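Local coordinates for beta-1,4-mannanase (Aplysia kurodai, PDB 3VUP), which hydrolyses the beta-1,4-linked backbone of mannan, probably as an enzyme of the sea hare's digestive fluid, at residues A[157-162]-A[202-207]; A[219-224]-A[258-263]; A[207-212]-A[251-256]. All coordinates share one frame; numbering follows the deposited sequence. Where two conformers were deposited one is given.

Contact 1: A[157-162]-A[202-207]; sequences WDLMNE and RFLNWQ
Leu159 of strand 157-161 fits against helix 197-214 between Leu204 and Gln207. Leu159 CD1 reaches the backbone, 3.3 Å from Leu204 O, while Leu159 CD2 lies 4.0 Å from Gln207 CB, which CD1 also nears. Leu204 CD2 packs on Leu159 CB at 3.8 Å. Leu159 has nearly helical backbone angles (phi -67°, psi -35°), which break the usual alternation of a strand, and the CB atoms of both Leu159 and Met160 therefore point to the helix. Met160 leaves the strand with CG anti to its backbone N (chi1 -177°) and runs outward extended until the final bond bends. This brings Met160 CE to 3.7 Å from Phe203 CE2 and places SD beside the ring in an oblique Met-aromatic contact, the thioether chain crossing the phenyl at about a right angle. The Gln207 amide lies over the Phe203 ring, its nitrogen above the centre. Gln207 NE2 donates an almost straight bond of 3.0 Å to Phe203 O, which lies in the amide plane, though NE2 comes from above the carbonyl plane of Phe203. OE1 accepts from Trp111 NE1 of the neighbouring strand, and with both ends of the buried amide bonded its rotation is fixed. Strand and helix run nearly antiparallel, the apolar strand-to-helix packing of a beta-alpha-beta crossover in a (beta/alpha)8 barrel.

Contact 2: A[219-224]-A[258-263]; sequences LVTMGV and FYQFHS. With SO4 (sulfate ion), chain D.
Two neighbouring parallel strands of the (beta/alpha)8 barrel, those of the beta-alpha-beta unit 220-224, 242-249, 259-262, meet here near the end that holds a bound Tris, probably from the crystallisation liquor. Val224 pairs with Phe261: Val224 N donates to Gln260 O at 3.0 Å, and His262 N to Val224 O at 3.0 Å. Nearer the start of the strands, a water bridges Met222 O and Gln260 N, and Thr221 OG1 gives its proton to Phe258 O at 2.8 Å from above the carbonyl plane. Phe258 CG is wedged between backbone N and carbonyl carbon (chi1 66°), which swings the ring against Thr221; Thr221 CB rests over its face, 3.6 Å from the Phe258 centroid, as a CH-pi contact. Tyr259 OH bonds O3 of a sulfate, probably also from the liquor, at 2.7 Å. At Gly223 the missing side chain lets the Gln260 amide pass close, Gln260 CD 3.5 Å from Gly223 CA. His262 NE2 bonds Gln260 OE1 at 2.8 Å, that oxygen in the imidazole plane, and Val224 O lies over one ring face. Gln260 NE2 bonds Asp158 OD2, and His262 ND1 bonds Glu162 OE2, consistent with the imidazole fixing the carboxylate that bonds the Tris.

Contact 3: A[207-212]-A[251-256]; sequences QADAIK and KQKGVF. With SO4 (sulfate ion), chain H.
Lys212 NZ is gripped from several sides: it donates to Val255 O at 2.8 Å, to a water at 2.8 Å, and forms a salt bridge with Asp257 just beyond the segment. The contact docks helix 197-214, one of the outer helices of the (beta/alpha)8 barrel, against the loop that leads from helix 242-249 into strand 259-262. Lys212 reaches its target through a kinked chain, bent at chi3 (-78°), and approaches Val255 O from above the carbonyl plane. The loop opens with a type I beta turn from Lys251 to Gly254, and Gly254 is also the centre of an inverse gamma turn. There the helix and loop backbones come together, Gly254 CA lying 3.4 Å from Asp209 N and 3.6 Å from Ala208 CB. Asp209 holds the turn from the helix side. Its CG stands anti to the backbone N (chi1 -176°), and Asp209 OD1 uses its anti lone pair to accept from Lys253 N at 3.0 Å, a bond bent to 140°. Lys251 crosses the same carboxylate at about a right angle, bringing Lys251 CB to 3.4 Å from Asp209 CG. Beyond it, Lys251 NZ bonds O2 of a sulfate at 3.0 Å, an ion probably from the crystallisation liquor, and the side chain makes a cation-pi contact with Trp206. With an alanine at Asp209, the amide of Lys253 would probably lose its acceptor, and the apolar stem of Lys251 would have a gap beside it. Asn205 ND2 bonds the carbonyls of both Lys251 and Gly254, a second hold on the turn. On the exposed side Lys253, bent at chi2 and chi3, reaches toward the C-terminal part of 207-212, and Lys253 NZ makes a weak bond of 3.2 Å to Lys212 O.

Contacts 1 and 3 both use helix 197-214 and share Gln207, which touches the partner segment in contact 1 alone: there the helix packs inward on strand 157-161, in contact 3 it receives a loop at the rim of the fold. Contact 2 lies deepest, inside the barrel wall, where strand 220-224, the next element after that helix, pairs with strand 259-262. The chemistry differs with the place in the fold. Contact 1 is apolar and has no hydrogen bond across it, contact 2 combines backbone pairing with a buried polar network that meets contact 1 at Glu162 and His262, and contact 3, partly exposed, relies on lysines, a carboxylate and water. Phe256 packs on Met222, joining contacts 2 and 3.

Contact 1: A[157-162]-A[202-207]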
loop_
_atom_site.group_PDB
_atom_site.type_symbol
_atom_site.label_atom_id
_atom_site.label_comp_id
_atom_site.label_asym_id
_atom_site.label_seq_id
_atom_site.Cartn_x
_atom_site.Cartn_y
_atom_site.Cartn_z
ATOM N N TRP A 157 -1.330 -7.269 0.852
ATOM C CA TRP A 157 -2.138 -6.523 -0.101
ATOM C C TRP A 157 -2.347 -5.105 0.411
ATOM O O TRP A 157 -2.829 -4.916 1.521
ATOM C CB TRP A 157 -3.509 -7.185 -0.271
ATOM C CG TRP A 157 -3.461 -8.554 -0.883
ATOM C CD1 TRP A 157 -3.529 -9.755 -0.226
ATOM C CD2 TRP A 157 -3.347 -8.871 -2.279
ATOM N NE1 TRP A 157 -3.465 -10.789 -1.124
ATOM C CE2 TRP A 157 -3.352 -10.278 -2.389
ATOM C CE3 TRP A 157 -3.244 -8.104 -3.449
ATOM C CZ2 TRP A 157 -3.255 -10.937 -3.620
ATOM C CZ3 TRP A 157 -3.139 -8.758 -4.672
ATOM C CH2 TRP A 157 -3.149 -10.162 -4.747
ATOM N N ASP A 158 -1.965 -4.117 -0.391
ATOM C CA ASP A 158 -2.215 -2.713 -0.079
ATOM C C ASP A 158 -3.481 -2.333 -0.854
ATOM O O ASP A 158 -3.483 -2.301 -2.086
ATOM C CB ASP A 158 -1.006 -1.878 -0.505
ATOM C CG ASP A 158 -1.191 -0.374 -0.310
ATOM O OD1 ASP A 158 -2.337 0.091 -0.128
ATOM O OD2 ASP A 158 -0.160 0.346 -0.393
ATOM N N LEU A 159 -4.565 -2.055 -0.137
ATOM C CA LEU A 159 -5.839 -1.809 -0.807
ATOM C C LEU A 159 -5.858 -0.546 -1.645
ATOM O O LEU A 159 -6.529 -0.490 -2.668
ATOM C CB LEU A 159 -6.969 -1.722 0.208
ATOM C CG LEU A 159 -7.181 -2.958 1.069
ATOM C CD1 LEU A 159 -8.412 -2.760 1.925
ATOM C CD2 LEU A 159 -7.312 -4.214 0.224
ATOM N N MET A 160 -5.172 0.493 -1.192
ATOM C CA MET A 160 -5.296 1.773 -1.859
ATOM C C MET A 160 -4.170 2.714 -1.535
ATOM O O MET A 160 -3.823 2.949 -0.366
ATOM C CB MET A 160 -6.617 2.446 -1.495
ATOM C CG MET A 160 -6.860 3.774 -2.222
ATOM S SD MET A 160 -8.509 4.449 -1.965
ATOM C CE MET A 160 -9.199 4.240 -3.597
ATOM N N ASN A 161 -3.621 3.291 -2.592
ATOM C CA ASN A 161 -2.685 4.378 -2.444
ATOM C C ASN A 161 -3.375 5.709 -2.182
ATOM O O ASN A 161 -4.139 6.195 -3.020
ATOM C CB ASN A 161 -1.844 4.526 -3.698
ATOM C CG ASN A 161 -0.777 5.557 -3.511
ATOM O OD1 ASN A 161 0.139 5.354 -2.720
ATOM N ND2 ASN A 161 -0.911 6.699 -4.177
ATOM N N GLU A 162 -3.091 6.280 -1.016
ATOM C CA GLU A 162 -3.460 7.655 -0.669
ATOM C C GLU A 162 -4.937 8.009 -0.904
ATOM O O GLU A 162 -5.248 8.889 -1.710
ATOM C CB GLU A 162 -2.532 8.638 -1.391
ATOM C CG GLU A 162 -1.070 8.341 -1.046
ATOM C CD GLU A 162 -0.070 9.384 -1.515
ATOM O OE1 GLU A 162 -0.423 10.260 -2.339
ATOM O OE2 GLU A 162 1.101 9.311 -1.053
ATOM N N ARG A 202 -16.088 1.746 4.130
ATOM C CA ARG A 202 -16.785 0.551 3.683
ATOM C C ARG A 202 -15.980 -0.131 2.579
ATOM O O ARG A 202 -15.791 -1.345 2.592
ATOM C CB ARG A 202 -18.187 0.883 3.180
ATOM C CG ARG A 202 -18.880 -0.317 2.558
ATOM C CD ARG A 202 -20.255 0.026 1.996
ATOM N NE ARG A 202 -20.185 0.946 0.863
ATOM C CZ ARG A 202 -20.580 2.213 0.910
ATOM N NH1 ARG A 202 -21.070 2.720 2.033
ATOM N NH2 ARG A 202 -20.480 2.973 -0.171
ATOM N N PHE A 203 -15.518 0.662 1.621
ATOM C CA PHE A 203 -14.709 0.188 0.499
ATOM C C PHE A 203 -13.503 -0.598 1.001
ATOM O O PHE A 203 -13.213 -1.691 0.510
ATOM C CB PHE A 203 -14.311 1.429 -0.316
ATOM C CG PHE A 203 -13.379 1.187 -1.482
ATOM C CD1 PHE A 203 -13.855 0.730 -2.704
ATOM C CD2 PHE A 203 -12.047 1.547 -1.386
ATOM C CE1 PHE A 203 -12.996 0.578 -3.789
ATOM C CE2 PHE A 203 -11.187 1.394 -2.458
ATOM C CZ PHE A 203 -11.658 0.914 -3.661
ATOM N N LEU A 204 -12.821 -0.045 1.997
ATOM C CA LEU A 204 -11.659 -0.702 2.575
ATOM C C LEU A 204 -12.032 -1.933 3.411
ATOM O O LEU A 204 -11.436 -3.000 3.259
ATOM C CB LEU A 204 -10.844 0.304 3.391
ATOM C CG LEU A 204 -10.266 1.492 2.605
ATOM C CD1 LEU A 204 -9.712 2.548 3.552
ATOM C CD2 LEU A 204 -9.191 1.041 1.630
ATOM N N ASN A 205 -13.026 -1.788 4.279
ATOM C CA ASN A 205 -13.462 -2.891 5.137
ATOM C C ASN A 205 -13.887 -4.101 4.317
ATOM O O ASN A 205 -13.493 -5.230 4.615
ATOM C CB ASN A 205 -14.610 -2.415 6.036
ATOM C CG ASN A 205 -15.225 -3.525 6.879
ATOM O OD1 ASN A 205 -16.369 -3.925 6.665
ATOM N ND2 ASN A 205 -14.476 -4.016 7.858
ATOM N N TRP A 206 -14.697 -3.882 3.285
ATOM C CA TRP A 206 -15.206 -5.019 2.522
ATOM C C TRP A 206 -14.088 -5.740 1.780
ATOM O O TRP A 206 -14.074 -6.967 1.707
ATOM C CB TRP A 206 -16.308 -4.592 1.555
ATOM C CG TRP A 206 -17.622 -4.269 2.218
ATOM C CD1 TRP A 206 -17.859 -4.058 3.555
ATOM C CD2 TRP A 206 -18.889 -4.135 1.564
ATOM N NE1 TRP A 206 -19.193 -3.796 3.762
ATOM C CE2 TRP A 206 -19.847 -3.833 2.557
ATOM C CE3 TRP A 206 -19.305 -4.229 0.232
ATOM C CZ2 TRP A 206 -21.195 -3.628 2.257
ATOM C CZ3 TRP A 206 -20.638 -4.024 -0.061
ATOM C CH2 TRP A 206 -21.569 -3.731 0.947
ATOM N N GLN A 207 -13.140 -4.988 1.232
ATOM C CA GLN A 207 -12.044 -5.637 0.527
ATOM C C GLN A 207 -11.114 -6.384 1.479
ATOM O O GLN A 207 -10.693 -7.504 1.192
ATOM C CB GLN A 207 -11.279 -4.640 -0.335
ATOM C CG GLN A 207 -12.086 -4.097 -1.502
ATOM C CD GLN A 207 -11.297 -3.073 -2.280
ATOM O OE1 GLN A 207 -10.591 -3.411 -3.225
ATOM N NE2 GLN A 207 -11.382 -1.817 -1.865
#

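Contact 2: A[219-224]-A[258-263]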
loop_
_atom_site.group_PDB
_atom_site.type_symbol
_atom_site.label_atom_id
_atom_site.label_comp_id
_atom_site.label_asym_id
_atom_site.label_seq_id
_atom_site.Cartn_x
_atom_site.Cartn_y
_atom_site.Cartn_z
ATOM N N LEU A 219 -1.852 -10.720 4.726
ATOM C CA LEU A 219 -1.846 -9.451 5.435
ATOM C C LEU A 219 -2.390 -8.348 4.546
ATOM O O LEU A 219 -2.219 -8.385 3.320
ATOM C CB LEU A 219 -0.430 -9.093 5.886
ATOM C CG LEU A 219 0.295 -10.140 6.741
ATOM C CD1 LEU A 219 1.704 -9.664 7.084
ATOM C CD2 LEU A 219 -0.491 -10.456 8.004
ATOM N N VAL A 220 -3.016 -7.355 5.175
ATOM C CA VAL A 220 -3.637 -6.256 4.450
ATOM C C VAL A 220 -3.218 -4.919 5.061
ATOM O O VAL A 220 -3.164 -4.760 6.298
ATOM C CB VAL A 220 -5.187 -6.386 4.447
ATOM C CG1 VAL A 220 -5.817 -5.276 3.607
ATOM C CG2 VAL A 220 -5.595 -7.742 3.903
ATOM N N THR A 221 -2.926 -3.961 4.183
ATOM C CA THR A 221 -2.568 -2.609 4.589
ATOM C C THR A 221 -3.210 -1.610 3.609
ATOM O O THR A 221 -3.974 -1.997 2.719
ATOM C CB THR A 221 -1.025 -2.435 4.631
ATOM O OG1 THR A 221 -0.677 -1.192 5.254
ATOM C CG2 THR A 221 -0.431 -2.480 3.240
ATOM N N MET A 222 -2.874 -0.337 3.786
ATOM C CA MET A 222 -3.319 0.753 2.929
ATOM C C MET A 222 -2.321 1.881 3.170
ATOM O O MET A 222 -1.913 2.121 4.308
ATOM C CB MET A 222 -4.765 1.137 3.275
ATOM C CG MET A 222 -5.300 2.391 2.601
ATOM S SD MET A 222 -4.773 3.903 3.454
ATOM C CE MET A 222 -5.372 3.545 5.103
ATOM N N GLY A 223 -1.901 2.559 2.105
ATOM C CA GLY A 223 -0.872 3.578 2.213
ATOM C C GLY A 223 -1.415 4.995 2.324
ATOM O O GLY A 223 -1.920 5.551 1.344
ATOM N N VAL A 224 -1.329 5.582 3.512
ATOM C CA VAL A 224 -1.819 6.945 3.695
ATOM C C VAL A 224 -0.817 7.957 3.157
ATOM O O VAL A 224 0.395 7.741 3.188
ATOM C CB VAL A 224 -2.160 7.274 5.171
ATOM C CG1 VAL A 224 -3.231 6.322 5.695
ATOM C CG2 VAL A 224 -0.927 7.259 6.071
ATOM N N PHE A 258 -1.250 -4.042 9.313
ATOM C CA PHE A 258 -0.194 -3.084 9.576
ATOM C C PHE A 258 -0.533 -1.796 8.881
ATOM O O PHE A 258 -1.299 -1.772 7.912
ATOM C CB PHE A 258 1.197 -3.606 9.184
ATOM C CG PHE A 258 1.416 -3.844 7.706
ATOM C CD1 PHE A 258 2.033 -2.881 6.910
ATOM C CD2 PHE A 258 1.099 -5.066 7.139
ATOM C CE1 PHE A 258 2.308 -3.128 5.570
ATOM C CE2 PHE A 258 1.375 -5.324 5.801
ATOM C CZ PHE A 258 1.987 -4.356 5.015
ATOM N N TYR A 259 -0.010 -0.706 9.424
ATOM C CA TYR A 259 -0.202 0.604 8.851
ATOM C C TYR A 259 0.989 0.981 7.970
ATOM O O TYR A 259 2.088 0.437 8.113
ATOM C CB TYR A 259 -0.379 1.619 9.964
ATOM C CG TYR A 259 -1.646 1.494 10.784
ATOM C CD1 TYR A 259 -2.901 1.536 10.187
ATOM C CD2 TYR A 259 -1.590 1.413 12.173
ATOM C CE1 TYR A 259 -4.060 1.481 10.956
ATOM C CE2 TYR A 259 -2.747 1.369 12.948
ATOM C CZ TYR A 259 -3.977 1.409 12.337
ATOM O OH TYR A 259 -5.139 1.390 13.080
ATOM N N GLN A 260 0.753 1.923 7.067
ATOM C CA GLN A 260 1.743 2.329 6.082
ATOM C C GLN A 260 1.638 3.829 5.878
ATOM O O GLN A 260 0.631 4.322 5.385
ATOM C CB GLN A 260 1.498 1.601 4.761
ATOM C CG GLN A 260 2.503 1.996 3.689
ATOM C CD GLN A 260 2.065 1.702 2.270
ATOM O OE1 GLN A 260 2.510 2.373 1.337
ATOM N NE2 GLN A 260 1.189 0.716 2.090
ATOM N N PHE A 261 2.670 4.548 6.303
ATOM C CA PHE A 261 2.715 6.003 6.170
ATOM C C PHE A 261 3.573 6.392 4.970
ATOM O O PHE A 261 4.641 5.818 4.755
ATOM C CB PHE A 261 3.419 6.644 7.370
ATOM C CG PHE A 261 2.735 6.490 8.716
ATOM C CD1 PHE A 261 1.435 6.032 8.875
ATOM C CD2 PHE A 261 3.443 6.866 9.848
ATOM C CE1 PHE A 261 0.867 5.938 10.154
ATOM C CE2 PHE A 261 2.886 6.787 11.109
ATOM C CZ PHE A 261 1.595 6.329 11.262
ATOM N N HIS A 262 3.150 7.414 4.232
ATOM C CA HIS A 262 4.035 8.074 3.282
ATOM C C HIS A 262 4.514 9.371 3.910
ATOM O O HIS A 262 3.784 9.992 4.682
ATOM C CB HIS A 262 3.309 8.339 1.971
ATOM C CG HIS A 262 2.777 7.098 1.345
ATOM N ND1 HIS A 262 1.907 7.113 0.273
ATOM C CD2 HIS A 262 2.984 5.794 1.641
ATOM C CE1 HIS A 262 1.606 5.873 -0.061
ATOM N NE2 HIS A 262 2.237 5.052 0.761
ATOM N N SER A 263 5.738 9.776 3.592
ATOM C CA SER A 263 6.251 11.007 4.166
ATOM C C SER A 263 7.180 11.743 3.227
ATOM O O SER A 263 8.226 11.233 2.832
ATOM C CB SER A 263 6.953 10.736 5.498
ATOM O OG SER A 263 7.359 11.946 6.127
HETATM S S SO4 D . -4.406 0.698 16.747
HETATM O O1 SO4 D . -5.028 -0.364 17.523
HETATM O O2 SO4 D . -3.259 0.157 16.034
HETATM O O3 SO4 D . -5.350 1.228 15.781
HETATM O O4 SO4 D . -3.941 1.740 17.661
HETATM O O HOH W 1 -1.991 2.754 7.090
#

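Contact 3: A[207-212]-A[251-256]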
loop_
_atom_site.group_PDB
_atom_site.type_symbol
_atom_site.label_atom_id
_atom_site.label_comp_id
_atom_site.label_asym_id
_atom_site.label_seq_id
_atom_site.Cartn_x
_atom_site.Cartn_y
_atom_site.Cartn_z
ATOM N N GLN A 207 -13.140 -4.988 1.232
ATOM C CA GLN A 207 -12.044 -5.637 0.527
ATOM C C GLN A 207 -11.114 -6.384 1.479
ATOM O O GLN A 207 -10.693 -7.504 1.192
ATOM C CB GLN A 207 -11.279 -4.640 -0.335
ATOM C CG GLN A 207 -12.086 -4.097 -1.502
ATOM C CD GLN A 207 -11.297 -3.073 -2.280
ATOM O OE1 GLN A 207 -10.591 -3.411 -3.225
ATOM N NE2 GLN A 207 -11.382 -1.817 -1.865
ATOM N N ALA A 208 -10.782 -5.766 2.606
ATOM C CA ALA A 208 -9.925 -6.433 3.572
ATOM C C ALA A 208 -10.555 -7.734 4.066
ATOM O O ALA A 208 -9.874 -8.743 4.203
ATOM C CB ALA A 208 -9.600 -5.509 4.736
ATOM N N ASP A 209 -11.862 -7.703 4.317
ATOM C CA ASP A 209 -12.559 -8.885 4.803
ATOM C C ASP A 209 -12.592 -9.970 3.735
ATOM O O ASP A 209 -12.387 -11.148 4.027
ATOM C CB ASP A 209 -13.972 -8.531 5.259
ATOM C CG ASP A 209 -14.707 -9.717 5.860
ATOM O OD1 ASP A 209 -14.549 -9.983 7.073
ATOM O OD2 ASP A 209 -15.464 -10.374 5.116
ATOM N N ALA A 210 -12.824 -9.576 2.489
ATOM C CA ALA A 210 -12.832 -10.533 1.392
ATOM C C ALA A 210 -11.478 -11.223 1.254
ATOM O O ALA A 210 -11.405 -12.439 1.066
ATOM C CB ALA A 210 -13.212 -9.844 0.096
ATOM N N ILE A 211 -10.406 -10.444 1.349
ATOM C CA ILE A 211 -9.065 -11.006 1.255
ATOM C C ILE A 211 -8.818 -12.041 2.352
ATOM O O ILE A 211 -8.370 -13.155 2.084
ATOM C CB ILE A 211 -7.991 -9.900 1.278
ATOM C CG1 ILE A 211 -8.064 -9.070 -0.006
ATOM C CG2 ILE A 211 -6.592 -10.498 1.472
ATOM C CD1 ILE A 211 -7.271 -7.803 0.050
ATOM N N LYS A 212 -9.131 -11.677 3.589
ATOM C CA LYS A 212 -8.837 -12.556 4.716
ATOM C C LYS A 212 -9.872 -13.656 4.981
ATOM O O LYS A 212 -9.682 -14.496 5.862
ATOM C CB LYS A 212 -8.473 -11.754 5.958
ATOM C CG LYS A 212 -7.088 -11.133 5.809
ATOM C CD LYS A 212 -6.621 -10.385 7.048
ATOM C CE LYS A 212 -7.272 -9.017 7.153
ATOM N NZ LYS A 212 -6.758 -8.270 8.330
ATOM N N LYS A 251 -17.936 -5.806 8.476
ATOM C CA LYS A 251 -17.309 -7.106 8.260
ATOM C C LYS A 251 -16.112 -7.285 9.198
ATOM O O LYS A 251 -15.161 -6.501 9.182
ATOM C CB LYS A 251 -16.955 -7.276 6.780
ATOM C CG LYS A 251 -18.166 -7.059 5.867
ATOM C CD LYS A 251 -17.920 -7.562 4.455
ATOM C CE LYS A 251 -19.132 -7.342 3.561
ATOM N NZ LYS A 251 -18.917 -7.896 2.187
ATOM N N GLN A 252 -16.182 -8.326 10.022
ATOM C CA GLN A 252 -15.313 -8.460 11.191
ATOM C C GLN A 252 -13.828 -8.516 10.870
ATOM O O GLN A 252 -13.011 -7.948 11.593
ATOM C CB GLN A 252 -15.724 -9.680 12.025
ATOM C CG GLN A 252 -14.950 -9.847 13.335
ATOM C CD GLN A 252 -15.193 -8.720 14.333
ATOM O OE1 GLN A 252 -16.123 -7.921 14.187
ATOM N NE2 GLN A 252 -14.350 -8.654 15.356
ATOM N N LYS A 253 -13.467 -9.200 9.793
ATOM C CA LYS A 253 -12.052 -9.342 9.491
ATOM C C LYS A 253 -11.523 -8.257 8.559
ATOM O O LYS A 253 -10.359 -8.303 8.159
ATOM C CB LYS A 253 -11.734 -10.750 8.984
ATOM C CG LYS A 253 -11.970 -11.815 10.052
ATOM C CD LYS A 253 -10.931 -12.925 10.010
ATOM C CE LYS A 253 -11.177 -13.868 8.851
ATOM N NZ LYS A 253 -10.340 -15.101 8.937
ATOM N N GLY A 254 -12.351 -7.255 8.266
ATOM C CA GLY A 254 -11.960 -6.194 7.357
ATOM C C GLY A 254 -11.188 -5.083 8.036
ATOM O O GLY A 254 -11.627 -3.931 8.065
ATOM N N VAL A 255 -10.023 -5.443 8.570
ATOM C CA VAL A 255 -9.163 -4.519 9.294
ATOM C C VAL A 255 -7.750 -4.634 8.744
ATOM O O VAL A 255 -7.418 -5.598 8.057
ATOM C CB VAL A 255 -9.174 -4.791 10.819
ATOM C CG1 VAL A 255 -10.601 -4.781 11.346
ATOM C CG2 VAL A 255 -8.485 -6.113 11.132
ATOM N N PHE A 256 -6.923 -3.632 9.009
ATOM C CA PHE A 256 -5.537 -3.677 8.578
ATOM C C PHE A 256 -4.670 -4.437 9.566
ATOM O O PHE A 256 -4.839 -4.334 10.779
ATOM C CB PHE A 256 -5.009 -2.259 8.374
ATOM C CG PHE A 256 -5.729 -1.523 7.295
ATOM C CD1 PHE A 256 -5.850 -2.093 6.034
ATOM C CD2 PHE A 256 -6.337 -0.296 7.531
ATOM C CE1 PHE A 256 -6.537 -1.452 5.027
ATOM C CE2 PHE A 256 -7.032 0.349 6.518
ATOM C CZ PHE A 256 -7.137 -0.230 5.271
HETATM S S SO4 H . -19.193 -11.602 1.332
HETATM O O1 SO4 H . -19.271 -10.699 0.186
HETATM O O2 SO4 H . -19.307 -10.851 2.590
HETATM O O3 SO4 H . -20.275 -12.580 1.269
HETATM O O4 SO4 H . -17.913 -12.309 1.295
HETATM O O HOH W 2 -8.049 -9.529 10.479
#